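Local structure of transcriptional regulator (4KWA) at residues S3-R8 / H42-S47. The protein probably binds DNA as a TetR-family transcriptional repressor, and its chain holds a choline ion in a pocket. Numbering follows the deposited sequence.
Sequences SEARRR and HYHFPS
R6 lies against two consecutive rings, H44 and F45, and gives the largest single share, 82 Å², of the 207 Å² buried between 3-8 and 42-47. Its first methylene beyond CB makes a CH-pi contact: CG stands 3.9 Å from the centroid of the H44 imidazole, 23° off the ring normal, over the face but shifted toward the rim, where R6 CG and H44 CD2 are 3.6 Å apart. The chain bends at the CG-CD bond (chi3 83°), which carries the guanidinium off the imidazole and over to F45. There the approach depends on which group is taken as reference: R6 NH1 arrives at the phenyl edge, 3.6 Å from F45 CE2, whereas F45 CZ sits over a guanidinium face, the two planes being 51° apart. This tilt excludes a parallel stack. A5 adds a smaller touch, its CB reaching H44 CE1 obliquely at 4.1 Å. No hydrogen bond crosses between the segments, so the contact is one of van der Waals and CH-pi surfaces.

The H44 ring is flanked on its opposite face by Y43 CD2, while H44 CB covers one face of F45. F45 is the first residue to leave helical geometry after helix 38-44, and its buried ring also touches I9 and L10 of helix 2-20 and I51 and E54 of helix 48-71. Just beyond, S47 OG caps D50 N at the start of that helix. Packing of the first helix against the end of the predicted recognition helix, with an aromatic at the turn into the next helix, is characteristic of the TetR-family helix-turn-helix DNA-binding domain.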
loop_
_atom_site.group_PDB
_atom_site.type_symbol
_atom_site.label_atom_id
_atom_site.label_comp_id
_atom_site.label_asym_id
_atom_site.label_seq_id
_atom_site.Cartn_x
_atom_site.Cartn_y
_atom_site.Cartn_z
ATOM N N SER A 3 -1.768 -3.170 -34.110
ATOM C CA SER A 3 -2.050 -3.769 -32.807
ATOM C C SER A 3 -0.689 -4.157 -32.200
ATOM O O SER A 3 -0.518 -4.081 -30.987
ATOM C CB SER A 3 -2.983 -4.988 -32.923
ATOM O OG SER A 3 -2.420 -6.007 -33.735
ATOM N N GLU A 4 0.253 -4.533 -33.068
ATOM C CA GLU A 4 1.635 -4.891 -32.689
ATOM C C GLU A 4 2.414 -3.639 -32.190
ATOM O O GLU A 4 3.118 -3.723 -31.204
ATOM C CB GLU A 4 2.356 -5.584 -33.871
ATOM C CG GLU A 4 3.880 -5.698 -33.801
ATOM C CD GLU A 4 4.398 -6.510 -32.630
ATOM O OE1 GLU A 4 3.592 -7.212 -31.986
ATOM O OE2 GLU A 4 5.630 -6.456 -32.371
ATOM N N ALA A 5 2.230 -2.488 -32.843
ATOM C CA ALA A 5 2.863 -1.243 -32.387
ATOM C C ALA A 5 2.336 -0.915 -30.975
ATOM O O ALA A 5 3.114 -0.631 -30.079
ATOM C CB ALA A 5 2.566 -0.113 -33.350
ATOM N N ARG A 6 1.022 -1.037 -30.766
ATOM C CA ARG A 6 0.408 -0.783 -29.439
ATOM C C ARG A 6 0.934 -1.661 -28.304
ATOM O O ARG A 6 1.245 -1.196 -27.174
ATOM C CB ARG A 6 -1.138 -0.945 -29.487
ATOM C CG ARG A 6 -1.927 0.178 -30.127
ATOM C CD ARG A 6 -3.447 -0.075 -30.084
ATOM N NE ARG A 6 -4.031 0.306 -28.814
ATOM C CZ ARG A 6 -4.190 -0.479 -27.743
ATOM N NH1 ARG A 6 -4.661 0.067 -26.637
ATOM N NH2 ARG A 6 -3.859 -1.779 -27.736
ATOM N N ARG A 7 0.954 -2.967 -28.526
ATOM C CA ARG A 7 1.424 -3.871 -27.523
ATOM C C ARG A 7 2.861 -3.566 -27.077
ATOM O O ARG A 7 3.194 -3.625 -25.915
ATOM C CB ARG A 7 1.412 -5.272 -28.151
ATOM C CG ARG A 7 1.678 -6.392 -27.183
ATOM C CD ARG A 7 1.967 -7.699 -27.886
ATOM N NE ARG A 7 3.249 -7.646 -28.619
ATOM C CZ ARG A 7 4.450 -7.744 -28.030
ATOM N NH1 ARG A 7 4.547 -7.820 -26.683
ATOM N NH2 ARG A 7 5.562 -7.688 -28.774
ATOM N N ARG A 8 3.733 -3.286 -28.058
ATOM C CA ARG A 8 5.137 -2.989 -27.772
ATOM C C ARG A 8 5.283 -1.710 -26.945
ATOM O O ARG A 8 6.008 -1.698 -25.974
ATOM C CB ARG A 8 6.011 -3.026 -29.039
ATOM C CG ARG A 8 6.559 -4.456 -29.288
ATOM C CD ARG A 8 7.368 -4.714 -30.572
ATOM N NE ARG A 8 8.517 -3.817 -30.744
ATOM C CZ ARG A 8 8.536 -2.726 -31.522
ATOM N NH1 ARG A 8 9.645 -1.946 -31.564
ATOM N NH2 ARG A 8 7.459 -2.404 -32.262
ATOM N N HIS A 42 1.909 9.160 -29.448
ATOM C CA HIS A 42 0.758 10.093 -29.208
ATOM C C HIS A 42 -0.504 9.642 -29.988
ATOM O O HIS A 42 -1.665 9.695 -29.508
ATOM C CB HIS A 42 1.159 11.525 -29.556
ATOM C CG HIS A 42 2.381 12.058 -28.826
ATOM N ND1 HIS A 42 2.509 12.038 -27.458
ATOM C CD2 HIS A 42 3.459 12.748 -29.288
ATOM C CE1 HIS A 42 3.628 12.645 -27.106
ATOM N NE2 HIS A 42 4.241 13.061 -28.201
ATOM N N TYR A 43 -0.268 9.087 -31.166
ATOM C CA TYR A 43 -1.384 8.606 -31.995
ATOM C C TYR A 43 -2.154 7.527 -31.317
ATOM O O TYR A 43 -3.381 7.609 -31.225
ATOM C CB TYR A 43 -0.887 8.169 -33.356
ATOM C CG TYR A 43 -1.915 7.580 -34.287
ATOM C CD1 TYR A 43 -2.970 8.366 -34.804
ATOM C CD2 TYR A 43 -1.773 6.278 -34.761
ATOM C CE1 TYR A 43 -3.907 7.828 -35.702
ATOM C CE2 TYR A 43 -2.685 5.738 -35.672
ATOM C CZ TYR A 43 -3.741 6.518 -36.158
ATOM O OH TYR A 43 -4.618 5.961 -37.105
ATOM N N HIS A 44 -1.466 6.597 -30.672
ATOM C CA HIS A 44 -2.216 5.560 -30.008
ATOM C C HIS A 44 -2.684 5.949 -28.615
ATOM O O HIS A 44 -3.750 5.537 -28.173
ATOM C CB HIS A 44 -1.404 4.308 -29.944
ATOM C CG HIS A 44 -1.186 3.675 -31.282
ATOM N ND1 HIS A 44 0.060 3.552 -31.856
ATOM C CD2 HIS A 44 -2.069 3.176 -32.179
ATOM C CE1 HIS A 44 -0.057 2.975 -33.038
ATOM N NE2 HIS A 44 -1.340 2.750 -33.264
ATOM N N PHE A 45 -1.923 6.794 -27.942
ATOM C CA PHE A 45 -2.211 7.158 -26.559
ATOM C C PHE A 45 -1.965 8.658 -26.373
ATOM O O PHE A 45 -0.850 9.078 -26.021
ATOM C CB PHE A 45 -1.253 6.349 -25.663
ATOM C CG PHE A 45 -1.289 4.864 -25.961
ATOM C CD1 PHE A 45 -0.225 4.227 -26.574
ATOM C CD2 PHE A 45 -2.375 4.093 -25.526
ATOM C CE1 PHE A 45 -0.236 2.872 -26.802
ATOM C CE2 PHE A 45 -2.399 2.741 -25.787
ATOM C CZ PHE A 45 -1.321 2.141 -26.430
ATOM N N PRO A 46 -3.009 9.474 -26.670
ATOM C CA PRO A 46 -2.922 10.935 -26.649
ATOM C C PRO A 46 -2.470 11.553 -25.370
ATOM O O PRO A 46 -2.125 12.738 -25.402
ATOM C CB PRO A 46 -4.347 11.398 -27.040
ATOM C CG PRO A 46 -4.976 10.218 -27.695
ATOM C CD PRO A 46 -4.358 9.022 -27.005
ATOM N N SER A 47 -2.490 10.820 -24.242
ATOM C CA SER A 47 -1.995 11.401 -23.066
ATOM C C SER A 47 -1.306 10.307 -22.294
ATOM O O SER A 47 -1.573 9.095 -22.433
ATOM C CB SER A 47 -3.122 11.946 -22.203
ATOM O OG SER A 47 -3.647 10.871 -21.469
#